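Local coordinates for alcohol dehydrogenase superfamily protein (Novosphingobium aromaticivorans, PDB 3GAZ) that is probably an NADP-dependent oxidoreductase of the medium-chain alcohol dehydrogenase and enoyl reductase superfamily, with its natural substrate not established, at residues T44-A49 and D316-R321; R300-T305 and G329-T334. All blocks are in the same frame, centred on the assembly; numbering follows the deposited sequence.

Contact 1 of 2, residues T44-A49 and D316-R321; sequences TNPLDA and DAVLGR
T44 and V318 meet where the loop leading into helix 46-52 passes the last turn of helix 311-319. The hydroxyl OG1 of T44 lies 3.1 Å from the methyl CG2 of V318, a close approach for an oxygen and a carbon, and the two side chains run antiparallel alongside one another. The first torsion of T44 (chi1 70°) sets OG1 between the backbone N and the carbonyl carbon, on the side facing V318; the same hydroxyl is satisfied by a hydrogen bond to the carbonyl oxygen of I331. The other methyl of V318 turns to the proline: CG1 stands anti to the backbone N (chi1 171°) and reaches P46 CG at 4.1 Å, the ring and the valine lying roughly perpendicular. This T44 and V318 end is the buried, tight side, and V318 also packs on I331.

Toward the other end the contact thins to partly exposed residues. A49 CB touches L319 CD1 at 3.6 Å, a single methyl against a single methyl, and that same CD1 lies 3.3 Å above the guanidinium plane of R321, off-centre near the edge of the group, so the exposed arginine lies against the leucine methyl.

Both helix ends are tied by local bonds. The N45 backbone N donates to D48 OD2 at 3.0 Å, meeting the carboxylate from above its plane, and Y315 OH bonds the same oxygen, linking helix 311-319 to D48. R321 N bonds D316 O, G320 N bonds A317 O weakly, and G320 has positive phi: a Schellman motif closes helix 311-319 just after V318 and L319, which rest on the start of helix 46-52, consistent with the GroES-like catalytic domain of medium-chain dehydrogenases.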
loop_
_atom_site.group_PDB
_atom_site.type_symbol
_atom_site.label_atom_id
_atom_site.label_comp_id
_atom_site.label_asym_id
_atom_site.label_seq_id
_atom_site.Cartn_x
_atom_site.Cartn_y
_atom_site.Cartn_z
ATOM N N THR A 44 5.286 2.267 -19.107
ATOM C CA THR A 44 4.620 1.014 -18.777
ATOM C C THR A 44 5.602 -0.084 -18.401
ATOM O O THR A 44 6.796 0.006 -18.676
ATOM C CB THR A 44 3.767 0.482 -19.960
ATOM O OG1 THR A 44 4.635 0.045 -21.017
ATOM C CG2 THR A 44 2.837 1.568 -20.488
ATOM N N ASN A 45 5.085 -1.120 -17.752
ATOM C CA ASN A 45 5.892 -2.271 -17.370
ATOM C C ASN A 45 4.973 -3.482 -17.307
ATOM O O ASN A 45 3.802 -3.364 -16.944
ATOM C CB ASN A 45 6.567 -2.056 -16.007
ATOM C CG ASN A 45 7.690 -1.024 -16.059
ATOM O OD1 ASN A 45 7.535 0.105 -15.589
ATOM N ND2 ASN A 45 8.823 -1.409 -16.635
ATOM N N PRO A 46 5.487 -4.663 -17.679
ATOM C CA PRO A 46 4.691 -5.891 -17.656
ATOM C C PRO A 46 3.938 -6.104 -16.340
ATOM O O PRO A 46 2.794 -6.555 -16.347
ATOM C CB PRO A 46 5.733 -6.977 -17.905
ATOM C CG PRO A 46 6.716 -6.288 -18.802
ATOM C CD PRO A 46 6.862 -4.940 -18.126
ATOM N N LEU A 47 4.574 -5.778 -15.214
ATOM C CA LEU A 47 3.929 -5.964 -13.913
ATOM C C LEU A 47 2.564 -5.278 -13.826
ATOM O O LEU A 47 1.649 -5.799 -13.192
ATOM C CB LEU A 47 4.825 -5.453 -12.778
ATOM C CG LEU A 47 4.300 -5.722 -11.363
ATOM C CD1 LEU A 47 4.217 -7.227 -11.133
ATOM C CD2 LEU A 47 5.218 -5.073 -10.327
ATOM N N ASP A 48 2.428 -4.113 -14.459
ATOM C CA ASP A 48 1.162 -3.377 -14.442
ATOM C C ASP A 48 0.007 -4.262 -14.923
ATOM O O ASP A 48 -1.096 -4.221 -14.370
ATOM C CB ASP A 48 1.232 -2.131 -15.343
ATOM C CG ASP A 48 2.361 -1.177 -14.960
ATOM O OD1 ASP A 48 2.757 -1.145 -13.779
ATOM O OD2 ASP A 48 2.844 -0.442 -15.843
ATOM N N ALA A 49 0.268 -5.052 -15.962
ATOM C CA ALA A 49 -0.744 -5.941 -16.520
ATOM C C ALA A 49 -1.075 -7.058 -15.542
ATOM O O ALA A 49 -2.226 -7.471 -15.431
ATOM C CB ALA A 49 -0.263 -6.526 -17.848
ATOM N N ASP A 316 -1.433 -4.019 -24.757
ATOM C CA ASP A 316 -1.550 -5.125 -25.702
ATOM C C ASP A 316 -0.205 -5.205 -26.403
ATOM O O ASP A 316 0.254 -6.283 -26.781
ATOM C CB ASP A 316 -2.628 -4.863 -26.757
ATOM C CG ASP A 316 -4.029 -5.051 -26.222
ATOM O OD1 ASP A 316 -4.228 -5.943 -25.370
ATOM O OD2 ASP A 316 -4.931 -4.314 -26.671
ATOM N N ALA A 317 0.419 -4.044 -26.575
ATOM C CA ALA A 317 1.719 -3.956 -27.227
ATOM C C ALA A 317 2.817 -4.452 -26.287
ATOM O O ALA A 317 3.727 -5.177 -26.700
ATOM C CB ALA A 317 1.987 -2.510 -27.647
ATOM N N VAL A 318 2.737 -4.055 -25.020
ATOM C CA VAL A 318 3.724 -4.488 -24.034
ATOM C C VAL A 318 3.769 -6.014 -23.966
ATOM O O VAL A 318 4.839 -6.615 -23.828
ATOM C CB VAL A 318 3.382 -3.954 -22.626
ATOM C CG1 VAL A 318 4.288 -4.606 -21.588
ATOM C CG2 VAL A 318 3.547 -2.449 -22.588
ATOM N N LEU A 319 2.600 -6.636 -24.070
ATOM C CA LEU A 319 2.498 -8.087 -23.991
ATOM C C LEU A 319 2.361 -8.761 -25.352
ATOM O O LEU A 319 2.436 -9.983 -25.452
ATOM C CB LEU A 319 1.301 -8.470 -23.119
ATOM C CG LEU A 319 1.298 -7.917 -21.690
ATOM C CD1 LEU A 319 -0.036 -8.226 -21.023
ATOM C CD2 LEU A 319 2.450 -8.523 -20.902
ATOM N N GLY A 320 2.166 -7.967 -26.398
ATOM C CA GLY A 320 1.999 -8.540 -27.720
ATOM C C GLY A 320 0.719 -9.356 -27.750
ATOM O O GLY A 320 0.703 -10.496 -28.214
ATOM N N ARG A 321 -0.357 -8.767 -27.239
ATOM C CA ARG A 321 -1.657 -9.423 -27.190
ATOM C C ARG A 321 -2.559 -8.919 -28.309
ATOM O O ARG A 321 -2.293 -7.891 -28.924
ATOM C CB ARG A 321 -2.342 -9.141 -25.847
ATOM C CG ARG A 321 -1.620 -9.674 -24.622
ATOM C CD ARG A 321 -1.799 -11.173 -24.473
ATOM N NE ARG A 321 -1.169 -11.688 -23.258
ATOM C CZ ARG A 321 -1.532 -11.359 -22.020
ATOM N NH1 ARG A 321 -2.530 -10.508 -21.816
ATOM N NH2 ARG A 321 -0.896 -11.885 -20.982
#

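Contact 2 of 2, residues R300-T305 and G329-T334; sequences RLDPRT and GKIAIT
With chi1 -175°, D302 holds CG anti to its backbone N, while chi1 and chi2 of I331 (-60° and -68°) swing CD1 round to meet it: D302 CB lies 3.6 Å from I331 CD1, the two side chains running alongside in the same direction. The backbones join in a single beta bridge, L301 with K330, leading into strand 332-334, which pairs antiparallel with 41-43 and parallel with 306-307 in the mixed sheet of the GroES-like part. K330 N donates to R300 O at 2.7 Å and D302 N to K330 O at 2.9 Å.

G329 fits tightly under R300, whose extended chain lays CG 3.4 Å from G329 CA; a side chain there would clash with R300 O. R300 runs on to a salt bridge with D186. L301 CD1 packs on A332 CB.

D302 also makes an Asx turn, OD1 taking R304 N through its anti lone pair, and R304 grips the carboxylate side-on with NE and NH2. With an alanine here, the R304 guanidinium would probably lose its anion, though not P325 O, and R304 N and R328 N would lack their acceptor. One water donates to D302 O and R304 O and accepts from A332 N at 3.0 Å.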
loop_
_atom_site.group_PDB
_atom_site.type_symbol
_atom_site.label_atom_id
_atom_site.label_comp_id
_atom_site.label_asym_id
_atom_site.label_seq_id
_atom_site.Cartn_x
_atom_site.Cartn_y
_atom_site.Cartn_z
ATOM N N ARG A 300 15.626 2.000 -24.783
ATOM C CA ARG A 300 15.084 1.443 -26.012
ATOM C C ARG A 300 13.596 1.759 -25.949
ATOM O O ARG A 300 12.864 1.200 -25.131
ATOM C CB ARG A 300 15.306 -0.073 -26.078
ATOM C CG ARG A 300 15.127 -0.634 -27.481
ATOM C CD ARG A 300 15.258 -2.147 -27.526
ATOM N NE ARG A 300 15.277 -2.633 -28.901
ATOM C CZ ARG A 300 15.197 -3.914 -29.246
ATOM N NH1 ARG A 300 15.085 -4.851 -28.309
ATOM N NH2 ARG A 300 15.241 -4.260 -30.529
ATOM N N LEU A 301 13.156 2.665 -26.814
ATOM C CA LEU A 301 11.768 3.099 -26.833
ATOM C C LEU A 301 11.027 2.705 -28.107
ATOM O O LEU A 301 11.432 3.082 -29.207
ATOM C CB LEU A 301 11.727 4.621 -26.660
ATOM C CG LEU A 301 10.391 5.360 -26.726
ATOM C CD1 LEU A 301 9.495 4.911 -25.581
ATOM C CD2 LEU A 301 10.644 6.852 -26.641
ATOM N N ASP A 302 9.947 1.941 -27.956
ATOM C CA ASP A 302 9.146 1.531 -29.110
ATOM C C ASP A 302 8.560 2.834 -29.674
ATOM O O ASP A 302 8.002 3.642 -28.929
ATOM C CB ASP A 302 8.039 0.569 -28.661
ATOM C CG ASP A 302 7.236 0.008 -29.822
ATOM O OD1 ASP A 302 6.559 0.795 -30.518
ATOM O OD2 ASP A 302 7.278 -1.225 -30.036
ATOM N N PRO A 303 8.695 3.056 -30.995
ATOM C CA PRO A 303 8.208 4.253 -31.700
ATOM C C PRO A 303 6.720 4.546 -31.566
ATOM O O PRO A 303 6.296 5.686 -31.733
ATOM C CB PRO A 303 8.592 3.988 -33.159
ATOM C CG PRO A 303 9.701 2.980 -33.071
ATOM C CD PRO A 303 9.251 2.085 -31.954
ATOM N N ARG A 304 5.928 3.519 -31.280
ATOM C CA ARG A 304 4.486 3.688 -31.138
ATOM C C ARG A 304 4.097 4.627 -29.998
ATOM O O ARG A 304 4.745 4.647 -28.951
ATOM C CB ARG A 304 3.819 2.327 -30.933
ATOM C CG ARG A 304 3.682 1.516 -32.215
ATOM C CD ARG A 304 3.154 0.125 -31.936
ATOM N NE ARG A 304 4.149 -0.716 -31.277
ATOM C CZ ARG A 304 3.953 -1.991 -30.950
ATOM N NH1 ARG A 304 2.792 -2.573 -31.214
ATOM N NH2 ARG A 304 4.926 -2.688 -30.374
ATOM N N THR A 305 3.037 5.406 -30.211
ATOM C CA THR A 305 2.552 6.335 -29.194
ATOM C C THR A 305 1.136 5.967 -28.761
ATOM O O THR A 305 0.375 5.362 -29.528
ATOM C CB THR A 305 2.572 7.797 -29.700
ATOM O OG1 THR A 305 1.854 7.893 -30.937
ATOM C CG2 THR A 305 4.010 8.264 -29.914
ATOM N N GLY A 329 11.490 -2.595 -27.411
ATOM C CA GLY A 329 11.976 -1.564 -26.525
ATOM C C GLY A 329 10.771 -1.424 -25.609
ATOM O O GLY A 329 9.920 -2.311 -25.600
ATOM N N LYS A 330 10.659 -0.337 -24.858
ATOM C CA LYS A 330 9.523 -0.198 -23.959
ATOM C C LYS A 330 8.433 0.730 -24.498
ATOM O O LYS A 330 8.659 1.499 -25.432
ATOM C CB LYS A 330 10.018 0.256 -22.576
ATOM C CG LYS A 330 10.911 -0.792 -21.891
ATOM C CD LYS A 330 11.442 -0.336 -20.531
ATOM C CE LYS A 330 10.310 0.046 -19.578
ATOM N NZ LYS A 330 9.357 -1.074 -19.354
ATOM N N ILE A 331 7.245 0.631 -23.907
ATOM C CA ILE A 331 6.095 1.427 -24.311
ATOM C C ILE A 331 5.846 2.574 -23.342
ATOM O O ILE A 331 5.807 2.374 -22.125
ATOM C CB ILE A 331 4.805 0.567 -24.352
ATOM C CG1 ILE A 331 4.964 -0.580 -25.353
ATOM C CG2 ILE A 331 3.606 1.443 -24.701
ATOM C CD1 ILE A 331 5.047 -0.141 -26.806
ATOM N N ALA A 332 5.669 3.773 -23.890
ATOM C CA ALA A 332 5.405 4.955 -23.087
ATOM C C ALA A 332 4.055 5.547 -23.477
ATOM O O ALA A 332 3.685 5.580 -24.654
ATOM C CB ALA A 332 6.499 5.990 -23.293
ATOM N N ILE A 333 3.318 5.998 -22.473
ATOM C CA ILE A 333 2.019 6.608 -22.691
ATOM C C ILE A 333 2.213 8.110 -22.601
ATOM O O ILE A 333 2.823 8.596 -21.655
ATOM C CB ILE A 333 1.018 6.196 -21.592
ATOM C CG1 ILE A 333 0.777 4.687 -21.642
ATOM C CG2 ILE A 333 -0.288 6.979 -21.756
ATOM C CD1 ILE A 333 0.143 4.141 -20.380
ATOM N N THR A 334 1.703 8.845 -23.587
ATOM C CA THR A 334 1.819 10.294 -23.556
ATOM C C THR A 334 0.594 10.847 -22.847
ATOM O O THR A 334 -0.514 10.806 -23.382
ATOM C CB THR A 334 1.885 10.900 -24.969
ATOM O OG1 THR A 334 3.033 10.389 -25.656
ATOM C CG2 THR A 334 1.981 12.419 -24.881
HETATM O O HOH W 1 6.158 3.576 -26.831
#

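How the contacts relate
Both contacts are partly buried, their centres about 11 Å apart, and T44 ties them together: its OG1 probably bonds I331 O, while its carbonyl oxygen probably takes NZ of K330. I331 of contact 2 serves both, its CG1 against V318. Contact 1 seats two helix ends on each other mainly through apolar side chains, with one hydroxyl against a methyl. Contact 2, twice as extensive in buried area, is backbone pairing, braced by an ion pair inside the 300-305 loop and a bridging water, with R304 on its looser side. Along the chain the segments alternate between the contacts, in the order 44-49, 300-305, 316-321, 329-334.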